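Local coordinates for protein biphenyl 2,3-Dioxygenase Beta Subunit (Sphingobium yanoikuyae, PDB 2GBW) that probably serves as the beta subunit of a bacterial ring-hydroxylating dioxygenase that oxidises biphenyl-type aromatic compounds, packing beside its partner chains in a six-chain assembly, at residues Thr29-Gln37 with Leu78-Ser87; Arg126-His136 with Gln166-Cys174. One frame throughout, in Å; residues are numbered along the deposited sequence.

Contact 1 (Thr29-Gln37 with Leu78-Ser87); sequences TGQYREWLQ and LKQRVERLYS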
loop_
_atom_site.group_PDB
_atom_site.type_symbol
_atom_site.label_atom_id
_atom_site.label_comp_id
_atom_site.label_asym_id
_atom_site.label_seq_id
_atom_site.Cartn_x
_atom_site.Cartn_y
_atom_site.Cartn_z
ATOM N N THR B 29 -4.564 -16.130 -22.484
ATOM C CA THR B 29 -3.918 -17.400 -22.845
ATOM C C THR B 29 -2.732 -17.210 -23.774
ATOM O O THR B 29 -2.149 -18.194 -24.218
ATOM C CB THR B 29 -4.916 -18.406 -23.467
ATOM O OG1 THR B 29 -5.571 -17.876 -24.630
ATOM C CG2 THR B 29 -5.985 -18.853 -22.459
ATOM N N GLY B 30 -2.399 -15.970 -24.101
ATOM C CA GLY B 30 -1.278 -15.668 -24.950
ATOM C C GLY B 30 -1.457 -15.981 -26.416
ATOM O O GLY B 30 -0.465 -16.143 -27.105
ATOM N N GLN B 31 -2.709 -16.079 -26.886
ATOM C CA GLN B 31 -2.991 -16.328 -28.304
ATOM C C GLN B 31 -3.036 -15.036 -29.132
ATOM O O GLN B 31 -4.021 -14.762 -29.836
ATOM C CB GLN B 31 -4.300 -17.132 -28.476
ATOM C CG GLN B 31 -4.274 -18.451 -27.729
ATOM C CD GLN B 31 -5.469 -19.271 -27.935
ATOM O OE1 GLN B 31 -5.694 -19.819 -29.052
ATOM N NE2 GLN B 31 -6.256 -19.453 -26.849
ATOM N N TYR B 32 -1.935 -14.301 -29.142
ATOM C CA TYR B 32 -1.893 -12.993 -29.771
ATOM C C TYR B 32 -1.965 -13.008 -31.295
ATOM O O TYR B 32 -2.530 -12.121 -31.905
ATOM C CB TYR B 32 -0.663 -12.231 -29.293
ATOM C CG TYR B 32 -0.678 -12.013 -27.804
ATOM C CD1 TYR B 32 -1.704 -11.312 -27.217
ATOM C CD2 TYR B 32 0.309 -12.526 -26.987
ATOM C CE1 TYR B 32 -1.743 -11.101 -25.884
ATOM C CE2 TYR B 32 0.267 -12.321 -25.630
ATOM C CZ TYR B 32 -0.772 -11.608 -25.092
ATOM O OH TYR B 32 -0.861 -11.375 -23.749
ATOM N N ARG B 33 -1.384 -14.024 -31.907
ATOM C CA ARG B 33 -1.407 -14.128 -33.355
ATOM C C ARG B 33 -2.811 -14.401 -33.864
ATOM O O ARG B 33 -3.264 -13.814 -34.830
ATOM C CB ARG B 33 -0.478 -15.241 -33.803
ATOM C CG ARG B 33 0.970 -14.862 -33.786
ATOM C CD ARG B 33 1.828 -16.075 -33.997
ATOM N NE ARG B 33 3.188 -15.721 -34.371
ATOM C CZ ARG B 33 4.227 -16.515 -34.170
ATOM N NH1 ARG B 33 4.046 -17.692 -33.600
ATOM N NH2 ARG B 33 5.440 -16.135 -34.534
ATOM N N GLU B 34 -3.483 -15.317 -33.192
ATOM C CA GLU B 34 -4.869 -15.615 -33.465
ATOM C C GLU B 34 -5.763 -14.389 -33.280
ATOM O O GLU B 34 -6.674 -14.156 -34.057
ATOM C CB GLU B 34 -5.304 -16.766 -32.571
ATOM C CG GLU B 34 -4.624 -18.081 -32.921
ATOM C CD GLU B 34 -3.417 -18.438 -32.050
ATOM O OE1 GLU B 34 -2.639 -17.545 -31.641
ATOM O OE2 GLU B 34 -3.241 -19.646 -31.794
ATOM N N TRP B 35 -5.474 -13.596 -32.255
ATOM C CA TRP B 35 -6.141 -12.316 -32.046
ATOM C C TRP B 35 -5.942 -11.368 -33.217
ATOM O O TRP B 35 -6.897 -10.846 -33.774
ATOM C CB TRP B 35 -5.651 -11.668 -30.746
ATOM C CG TRP B 35 -6.160 -10.294 -30.507
ATOM C CD1 TRP B 35 -7.430 -9.941 -30.216
ATOM C CD2 TRP B 35 -5.400 -9.085 -30.521
ATOM N NE1 TRP B 35 -7.522 -8.588 -30.060
ATOM C CE2 TRP B 35 -6.285 -8.038 -30.240
ATOM C CE3 TRP B 35 -4.054 -8.788 -30.741
ATOM C CZ2 TRP B 35 -5.871 -6.716 -30.168
ATOM C CZ3 TRP B 35 -3.648 -7.481 -30.672
ATOM C CH2 TRP B 35 -4.549 -6.461 -30.390
ATOM N N LEU B 36 -4.685 -11.132 -33.567
ATOM C CA LEU B 36 -4.364 -10.225 -34.683
ATOM C C LEU B 36 -5.041 -10.618 -36.001
ATOM O O LEU B 36 -5.510 -9.746 -36.735
ATOM C CB LEU B 36 -2.859 -10.158 -34.883
ATOM C CG LEU B 36 -2.267 -8.889 -35.498
ATOM C CD1 LEU B 36 -2.715 -7.640 -34.728
ATOM C CD2 LEU B 36 -0.771 -9.043 -35.538
ATOM N N GLN B 37 -5.066 -11.919 -36.289
ATOM C CA GLN B 37 -5.659 -12.471 -37.526
ATOM C C GLN B 37 -7.163 -12.358 -37.549
ATOM O O GLN B 37 -7.719 -11.763 -38.460
ATOM C CB GLN B 37 -5.294 -13.952 -37.680
ATOM C CG GLN B 37 -3.816 -14.204 -37.713
ATOM C CD GLN B 37 -3.430 -15.566 -38.294
ATOM O OE1 GLN B 37 -4.200 -16.182 -39.083
ATOM N NE2 GLN B 37 -2.222 -16.044 -37.925
ATOM N N LEU B 78 1.334 -3.163 -34.680
ATOM C CA LEU B 78 0.760 -4.144 -33.786
ATOM C C LEU B 78 1.407 -5.540 -33.958
ATOM O O LEU B 78 1.662 -6.229 -32.982
ATOM C CB LEU B 78 -0.763 -4.221 -34.004
ATOM C CG LEU B 78 -1.690 -4.169 -32.822
ATOM C CD1 LEU B 78 -1.255 -3.115 -31.709
ATOM C CD2 LEU B 78 -3.130 -3.962 -33.342
ATOM N N LYS B 79 1.626 -5.968 -35.207
ATOM C CA LYS B 79 2.266 -7.249 -35.481
ATOM C C LYS B 79 3.617 -7.305 -34.797
ATOM O O LYS B 79 3.980 -8.313 -34.192
ATOM C CB LYS B 79 2.451 -7.420 -36.998
ATOM C CG LYS B 79 2.805 -8.832 -37.449
ATOM C CD LYS B 79 2.510 -8.984 -38.954
ATOM C CE LYS B 79 1.834 -10.282 -39.295
ATOM N NZ LYS B 79 2.779 -11.430 -39.349
ATOM N N GLN B 80 4.348 -6.200 -34.904
ATOM C CA GLN B 80 5.679 -6.066 -34.290
ATOM C C GLN B 80 5.570 -6.209 -32.785
ATOM O O GLN B 80 6.316 -6.954 -32.182
ATOM C CB GLN B 80 6.293 -4.710 -34.698
ATOM C CG GLN B 80 7.664 -4.408 -34.172
ATOM C CD GLN B 80 7.917 -2.888 -34.077
ATOM O OE1 GLN B 80 8.343 -2.414 -33.052
ATOM N NE2 GLN B 80 7.554 -2.130 -35.125
ATOM N N ARG B 81 4.621 -5.503 -32.178
ATOM C CA ARG B 81 4.414 -5.640 -30.740
ATOM C C ARG B 81 4.073 -7.071 -30.339
ATOM O O ARG B 81 4.542 -7.545 -29.351
ATOM C CB ARG B 81 3.306 -4.705 -30.288
ATOM C CG ARG B 81 3.767 -3.238 -30.165
ATOM C CD ARG B 81 2.588 -2.379 -29.775
ATOM N NE ARG B 81 2.938 -0.997 -29.408
ATOM C CZ ARG B 81 3.595 -0.663 -28.287
ATOM N NH1 ARG B 81 3.949 -1.581 -27.429
ATOM N NH2 ARG B 81 3.856 0.610 -28.024
ATOM N N VAL B 82 3.187 -7.720 -31.094
ATOM C CA VAL B 82 2.766 -9.105 -30.792
ATOM C C VAL B 82 3.932 -10.113 -30.778
ATOM O O VAL B 82 4.006 -10.952 -29.893
ATOM C CB VAL B 82 1.610 -9.545 -31.709
ATOM C CG1 VAL B 82 1.558 -11.071 -31.871
ATOM C CG2 VAL B 82 0.288 -8.941 -31.144
ATOM N N GLU B 83 4.866 -9.994 -31.711
ATOM C CA GLU B 83 6.027 -10.909 -31.749
ATOM C C GLU B 83 7.011 -10.803 -30.582
ATOM O O GLU B 83 7.571 -11.815 -30.159
ATOM C CB GLU B 83 6.760 -10.797 -33.070
ATOM C CG GLU B 83 5.866 -11.110 -34.275
ATOM C CD GLU B 83 5.242 -12.532 -34.257
ATOM O OE1 GLU B 83 5.759 -13.416 -33.529
ATOM O OE2 GLU B 83 4.234 -12.765 -34.976
ATOM N N ARG B 84 7.217 -9.617 -30.030
ATOM C CA ARG B 84 8.038 -9.506 -28.822
ATOM C C ARG B 84 7.649 -10.609 -27.844
ATOM O O ARG B 84 8.503 -11.172 -27.151
ATOM C CB ARG B 84 7.856 -8.150 -28.136
ATOM C CG ARG B 84 8.701 -7.972 -26.846
ATOM C CD ARG B 84 8.494 -6.614 -26.208
ATOM N NE ARG B 84 9.098 -6.574 -24.870
ATOM C CZ ARG B 84 8.470 -6.797 -23.713
ATOM N NH1 ARG B 84 7.173 -7.060 -23.671
ATOM N NH2 ARG B 84 9.147 -6.759 -22.562
ATOM N N LEU B 85 6.363 -10.961 -27.806
ATOM C CA LEU B 85 5.946 -11.999 -26.886
ATOM C C LEU B 85 6.127 -13.425 -27.482
ATOM O O LEU B 85 5.815 -14.399 -26.804
ATOM C CB LEU B 85 4.526 -11.731 -26.391
ATOM C CG LEU B 85 4.257 -10.321 -25.844
ATOM C CD1 LEU B 85 2.772 -9.971 -25.991
ATOM C CD2 LEU B 85 4.729 -10.168 -24.387
ATOM N N TYR B 86 6.656 -13.522 -28.716
ATOM C CA TYR B 86 6.920 -14.798 -29.434
ATOM C C TYR B 86 8.373 -14.946 -29.866
ATOM O O TYR B 86 9.095 -15.850 -29.425
ATOM C CB TYR B 86 6.139 -14.882 -30.739
ATOM C CG TYR B 86 4.697 -15.145 -30.576
ATOM C CD1 TYR B 86 3.826 -14.106 -30.335
ATOM C CD2 TYR B 86 4.187 -16.437 -30.678
ATOM C CE1 TYR B 86 2.510 -14.324 -30.202
ATOM C CE2 TYR B 86 2.853 -16.662 -30.523
ATOM C CZ TYR B 86 2.021 -15.595 -30.279
ATOM O OH TYR B 86 0.684 -15.790 -30.125
ATOM N N SER B 87 8.781 -14.037 -30.754
ATOM C CA SER B 87 10.062 -14.106 -31.455
ATOM C C SER B 87 11.241 -13.728 -30.547
ATOM O O SER B 87 12.391 -13.596 -31.007
ATOM C CB SER B 87 10.000 -13.233 -32.723
ATOM O OG SER B 87 8.952 -13.684 -33.587
#

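Contact 2 (Arg126-His136 with Gln166-Cys174); sequences RNRRQTEVTVH and QDKNLYFFC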
loop_
_atom_site.group_PDB
_atom_site.type_symbol
_atom_site.label_atom_id
_atom_site.label_comp_id
_atom_site.label_asym_id
_atom_site.label_seq_id
_atom_site.Cartn_x
_atom_site.Cartn_y
_atom_site.Cartn_z
ATOM N N ARG B 126 -2.929 -7.654 -12.936
ATOM C CA ARG B 126 -1.692 -8.311 -13.334
ATOM C C ARG B 126 -0.914 -8.805 -12.123
ATOM O O ARG B 126 -0.799 -8.087 -11.115
ATOM C CB ARG B 126 -0.792 -7.360 -14.130
ATOM C CG ARG B 126 -1.456 -6.641 -15.325
ATOM C CD ARG B 126 -0.496 -5.619 -15.977
ATOM N NE ARG B 126 0.519 -6.221 -16.829
ATOM C CZ ARG B 126 1.558 -5.586 -17.370
ATOM N NH1 ARG B 126 1.831 -4.336 -17.011
ATOM N NH2 ARG B 126 2.385 -6.218 -18.189
ATOM N N ASN B 127 -0.365 -10.020 -12.222
ATOM C CA ASN B 127 0.487 -10.607 -11.171
ATOM C C ASN B 127 1.732 -11.168 -11.797
ATOM O O ASN B 127 1.691 -11.672 -12.926
ATOM C CB ASN B 127 -0.262 -11.772 -10.492
ATOM C CG ASN B 127 -1.365 -11.312 -9.603
ATOM O OD1 ASN B 127 -2.485 -11.051 -10.082
ATOM N ND2 ASN B 127 -1.090 -11.214 -8.305
ATOM N N ARG B 128 2.857 -11.006 -11.108
ATOM C CA ARG B 128 4.076 -11.660 -11.545
ATOM C C ARG B 128 4.964 -11.921 -10.346
ATOM O O ARG B 128 4.717 -11.413 -9.233
ATOM C CB ARG B 128 4.831 -10.820 -12.573
ATOM C CG ARG B 128 5.344 -9.490 -12.035
ATOM C CD ARG B 128 6.000 -8.630 -13.175
ATOM N NE ARG B 128 7.061 -9.375 -13.870
ATOM C CZ ARG B 128 8.325 -9.378 -13.519
ATOM N NH1 ARG B 128 8.738 -8.657 -12.472
ATOM N NH2 ARG B 128 9.186 -10.120 -14.204
ATOM N N ARG B 129 5.897 -12.817 -10.612
ATOM C CA ARG B 129 6.882 -13.267 -9.628
ATOM C C ARG B 129 6.143 -13.682 -8.349
ATOM O O ARG B 129 5.217 -14.492 -8.448
ATOM C CB ARG B 129 7.927 -12.195 -9.452
ATOM C CG ARG B 129 8.758 -11.891 -10.746
ATOM C CD ARG B 129 9.487 -13.119 -11.300
ATOM N NE ARG B 129 10.394 -12.692 -12.409
ATOM C CZ ARG B 129 10.720 -13.435 -13.453
ATOM N NH1 ARG B 129 10.235 -14.677 -13.585
ATOM N NH2 ARG B 129 11.500 -12.934 -14.410
ATOM N N GLN B 130 6.590 -13.220 -7.175
ATOM C CA GLN B 130 6.074 -13.800 -5.952
ATOM C C GLN B 130 4.918 -12.945 -5.455
ATOM O O GLN B 130 3.841 -13.462 -5.208
ATOM C CB GLN B 130 7.176 -13.937 -4.887
ATOM C CG GLN B 130 8.276 -14.872 -5.354
ATOM C CD GLN B 130 7.854 -16.343 -5.398
ATOM O OE1 GLN B 130 7.335 -16.886 -4.381
ATOM N NE2 GLN B 130 8.105 -17.041 -6.554
ATOM N N THR B 131 5.178 -11.649 -5.285
ATOM C CA THR B 131 4.235 -10.741 -4.592
ATOM C C THR B 131 3.819 -9.494 -5.433
ATOM O O THR B 131 3.146 -8.561 -4.893
ATOM C CB THR B 131 4.804 -10.229 -3.273
ATOM O OG1 THR B 131 6.035 -9.525 -3.534
ATOM C CG2 THR B 131 5.029 -11.407 -2.223
ATOM N N GLU B 132 4.191 -9.445 -6.739
ATOM C CA GLU B 132 3.933 -8.271 -7.550
ATOM C C GLU B 132 2.523 -8.287 -8.089
ATOM O O GLU B 132 2.103 -9.281 -8.622
ATOM C CB GLU B 132 4.954 -8.197 -8.683
ATOM C CG GLU B 132 4.976 -6.872 -9.442
ATOM C CD GLU B 132 6.254 -6.646 -10.306
ATOM O OE1 GLU B 132 7.225 -7.388 -10.177
ATOM O OE2 GLU B 132 6.217 -5.709 -11.156
ATOM N N VAL B 133 1.803 -7.203 -7.883
ATOM C CA VAL B 133 0.387 -7.068 -8.275
ATOM C C VAL B 133 0.223 -5.610 -8.720
ATOM O O VAL B 133 0.636 -4.666 -8.004
ATOM C CB VAL B 133 -0.625 -7.228 -7.092
ATOM C CG1 VAL B 133 -2.080 -7.102 -7.609
ATOM C CG2 VAL B 133 -0.434 -8.476 -6.310
ATOM N N THR B 134 -0.307 -5.413 -9.913
ATOM C CA THR B 134 -0.646 -4.093 -10.370
ATOM C C THR B 134 -2.036 -4.137 -10.978
ATOM O O THR B 134 -2.515 -5.205 -11.480
ATOM C CB THR B 134 0.349 -3.606 -11.394
ATOM O OG1 THR B 134 0.351 -4.458 -12.528
ATOM C CG2 THR B 134 1.827 -3.471 -10.775
ATOM N N VAL B 135 -2.681 -2.977 -10.910
ATOM C CA VAL B 135 -4.095 -2.875 -11.351
ATOM C C VAL B 135 -4.309 -1.647 -12.188
ATOM O O VAL B 135 -3.838 -0.566 -11.824
ATOM C CB VAL B 135 -5.011 -2.821 -10.155
ATOM C CG1 VAL B 135 -6.538 -2.760 -10.644
ATOM C CG2 VAL B 135 -4.745 -4.017 -9.221
ATOM N N HIS B 136 -5.036 -1.781 -13.303
ATOM C CA HIS B 136 -5.272 -0.655 -14.208
ATOM C C HIS B 136 -6.749 -0.571 -14.520
ATOM O O HIS B 136 -7.425 -1.600 -14.643
ATOM C CB HIS B 136 -4.516 -0.814 -15.531
ATOM C CG HIS B 136 -3.043 -0.932 -15.374
ATOM N ND1 HIS B 136 -2.181 0.158 -15.394
ATOM C CD2 HIS B 136 -2.281 -2.020 -15.166
ATOM C CE1 HIS B 136 -0.943 -0.286 -15.256
ATOM N NE2 HIS B 136 -0.981 -1.591 -15.053
ATOM N N GLN B 166 1.266 3.254 -12.238
ATOM C CA GLN B 166 1.924 2.591 -11.086
ATOM C C GLN B 166 2.185 1.124 -11.456
ATOM O O GLN B 166 1.537 0.175 -10.923
ATOM C CB GLN B 166 1.096 2.758 -9.792
ATOM C CG GLN B 166 0.792 4.198 -9.507
ATOM C CD GLN B 166 0.253 4.474 -8.113
ATOM O OE1 GLN B 166 -0.663 5.326 -7.930
ATOM N NE2 GLN B 166 0.792 3.768 -7.129
ATOM N N ASP B 167 3.049 0.946 -12.458
ATOM C CA ASP B 167 3.456 -0.401 -12.906
ATOM C C ASP B 167 4.765 -0.202 -13.654
ATOM O O ASP B 167 5.029 0.920 -14.135
ATOM C CB ASP B 167 2.362 -0.941 -13.841
ATOM C CG ASP B 167 2.465 -2.431 -14.217
ATOM O OD1 ASP B 167 3.544 -3.041 -14.178
ATOM O OD2 ASP B 167 1.376 -3.005 -14.640
ATOM N N LYS B 168 5.559 -1.270 -13.768
ATOM C CA LYS B 168 6.757 -1.246 -14.593
ATOM C C LYS B 168 6.482 -0.886 -16.035
ATOM O O LYS B 168 7.322 -0.271 -16.681
ATOM C CB LYS B 168 7.431 -2.625 -14.572
ATOM C CG LYS B 168 8.155 -2.946 -13.272
ATOM C CD LYS B 168 8.515 -4.435 -13.298
ATOM C CE LYS B 168 9.505 -4.767 -12.161
ATOM N NZ LYS B 168 8.956 -4.520 -10.824
ATOM N N ASN B 169 5.329 -1.314 -16.572
ATOM C CA ASN B 169 5.052 -1.095 -17.986
ATOM C C ASN B 169 3.571 -1.201 -18.264
ATOM O O ASN B 169 2.783 -1.562 -17.360
ATOM C CB ASN B 169 5.787 -2.115 -18.838
ATOM C CG ASN B 169 5.303 -3.586 -18.579
ATOM O OD1 ASN B 169 4.172 -3.989 -18.911
ATOM N ND2 ASN B 169 6.211 -4.384 -18.032
ATOM N N LEU B 170 3.199 -0.865 -19.488
ATOM C CA LEU B 170 1.830 -1.021 -19.996
ATOM C C LEU B 170 1.835 -1.922 -21.201
ATOM O O LEU B 170 1.041 -1.711 -22.161
ATOM C CB LEU B 170 1.218 0.370 -20.353
ATOM C CG LEU B 170 0.815 1.287 -19.213
ATOM C CD1 LEU B 170 0.552 2.752 -19.680
ATOM C CD2 LEU B 170 -0.447 0.780 -18.533
ATOM N N TYR B 171 2.692 -2.955 -21.129
ATOM C CA TYR B 171 2.868 -3.931 -22.200
ATOM C C TYR B 171 1.820 -5.051 -22.072
ATOM O O TYR B 171 2.145 -6.230 -21.821
ATOM C CB TYR B 171 4.326 -4.500 -22.279
ATOM C CG TYR B 171 4.706 -4.810 -23.708
ATOM C CD1 TYR B 171 4.216 -5.945 -24.359
ATOM C CD2 TYR B 171 5.410 -3.901 -24.470
ATOM C CE1 TYR B 171 4.517 -6.205 -25.701
ATOM C CE2 TYR B 171 5.743 -4.153 -25.787
ATOM C CZ TYR B 171 5.249 -5.291 -26.428
ATOM O OH TYR B 171 5.551 -5.552 -27.757
ATOM N N PHE B 172 0.573 -4.655 -22.317
ATOM C CA PHE B 172 -0.560 -5.596 -22.490
ATOM C C PHE B 172 -1.540 -4.973 -23.436
ATOM O O PHE B 172 -1.606 -3.765 -23.567
ATOM C CB PHE B 172 -1.207 -5.917 -21.163
ATOM C CG PHE B 172 -1.683 -4.735 -20.409
ATOM C CD1 PHE B 172 -2.946 -4.203 -20.649
ATOM C CD2 PHE B 172 -0.846 -4.123 -19.462
ATOM C CE1 PHE B 172 -3.389 -3.096 -19.929
ATOM C CE2 PHE B 172 -1.255 -3.023 -18.735
ATOM C CZ PHE B 172 -2.499 -2.498 -18.946
ATOM N N PHE B 173 -2.311 -5.810 -24.113
ATOM C CA PHE B 173 -3.326 -5.316 -25.027
ATOM C C PHE B 173 -4.684 -5.182 -24.356
ATOM O O PHE B 173 -4.985 -5.863 -23.390
ATOM C CB PHE B 173 -3.451 -6.231 -26.237
ATOM C CG PHE B 173 -2.193 -6.374 -27.025
ATOM C CD1 PHE B 173 -1.723 -5.339 -27.797
ATOM C CD2 PHE B 173 -1.484 -7.552 -27.003
ATOM C CE1 PHE B 173 -0.570 -5.470 -28.522
ATOM C CE2 PHE B 173 -0.326 -7.680 -27.731
ATOM C CZ PHE B 173 0.122 -6.636 -28.488
ATOM N N CYS B 174 -5.505 -4.293 -24.899
ATOM C CA CYS B 174 -6.911 -4.189 -24.537
ATOM C C CYS B 174 -7.737 -4.076 -25.811
ATOM O O CYS B 174 -7.192 -4.177 -26.900
ATOM C CB CYS B 174 -7.137 -2.950 -23.673
ATOM S SG CYS B 174 -6.216 -2.927 -22.152
ATOM O OXT CYS B 174 -8.803 -3.717 -25.758
HETATM O O HOH W 1 5.292 -2.850 -10.899
HETATM O O HOH W 2 4.704 -5.441 -13.894
HETATM O O HOH W 3 -1.114 0.141 -12.069
#

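Contact 1 (Thr29-Gln37 with Leu78-Ser87)
Val82 sets its two methyl groups against Tyr32 where helices 32-38 and 75-84 come together, their short segments running nearly antiparallel at 165° with axes 10.1 Å apart. This is the tight side. Val82 CG1 lies 3.6 Å from Tyr32 CB, while CG2 reaches the edge of the Trp35 ring near its plane. One turn on from Tyr32, Leu36 divides its branches: CD1 meets the CD2 methyl of Leu78, and CD2 presses on the backbone of Lys79, 3.5 Å from its CA. Leu85 CD1 completes the apolar patch with a 3.5 Å approach to Tyr32 CE2.

The outer, solvent side is polar and rests on Arg33. Its chain runs extended from CG to NE, which lays CD over one face of the Tyr86 ring and carries the guanidinium along that face to lie off-centre over Tyr86 CD2, a cation-pi contact with planes 31° apart. From there NH2 forms a salt bridge to Glu83 OE1 at 2.9 Å, and NE donates to the syn lone pair of OE2. At the far end of the same tyrosine, OH accepts a hydrogen bond from Arg33 N at 3.3 Å, so one tyrosine meets Arg33 twice, at its backbone N-H with the hydroxyl and along its side chain with the ring face. An alanine at Tyr86 would remove both the ring face and the hydroxyl, and would probably leave the Arg33 guanidinium freer to swing, held across this contact mainly by Glu83.

Gly30 ends the preceding helix in a Schellman motif, and Gln31 is the N-cap of the next. Phe173 of the C-terminal tail packs on Tyr32, Trp35 and Leu78, while Phe27 of helix 10-28 meets the Trp35 ring edge-to-face and Glu23 takes its indole N-H.

Contact 2 (Arg126-His136 with Gln166-Cys174)
Arg126 reaches from a beta-hairpin, strands 115-128 and 132-147, into the C-terminal tail that crosses it after strand 150-160. The hairpin belongs to the curved sheet of an NTF2-like fold. A bend at chi3 (77°) turns the guanidinium toward the tail, where NH1 and NH2 both grip Asn169 OD1. The NH2 bond, 2.9 Å to Asn169 OD1, lies in the carbonyl plane on a lone pair, whereas NH1 comes from above that plane. Phe172 CD2 sits over the centre of one guanidinium face. Tyr171 N also donates to Asn169 OD1, closing an Asx turn that fixes the amide for the arginine.

Further along, Arg128 pairs with Glu132 across the hairpin through NH1 and OE1, and its NH2 goes to the backbone of Met92. Glu132, its chain extended, offers OE2 to Lys168 NZ at 3.0 Å, and two waters also donate to that oxygen; one of them continues to Asp167 OD1. The carboxylate thus lies between the two cations Arg128 and Lys168 and probably offsets their mutual repulsion.

Thr134 holds OG1 between its backbone N and carbonyl carbon (chi1 61°), aimed at Asp167 OD2, to which it donates at 2.8 Å from well above the carboxylate plane. The segment ends at His136, a residue that binds zinc in a structure of this protein, although no zinc is bound to this chain. Phe172 CZ lies over one face of the imidazole and a water over the other, while Leu170 CD2 approaches CE1 at 3.5 Å. Asp167 OD2 accepts from three side chains: Arg126 NH1 at 2.8 Å, Thr134 OG1, and His136 NE2, with Asp167 OD2 lying in the imidazole plane and using its anti lone pair, 2.8 Å away at 170°.

Contact 1 closes before contact 2 opens along the chain, and their centres lie about 18 Å apart. Contact 1 pairs two helices beside the curved sheet; contact 2 fastens the C-terminal tail over the hairpin of strands 115-128 and 132-147. That tail joins them. Tyr171 OH is probably hydrogen-bonded to Arg81 O, 2.7 Å away, and its ring takes a cation-pi contact from Arg84. Phe173 then enters the helix pair, its CZ 3.5 Å from Val82 CG2. The last residues of the chain thus tie helix 75-84 to the sheet, and both contacts also border a chain of another protein in the assembly.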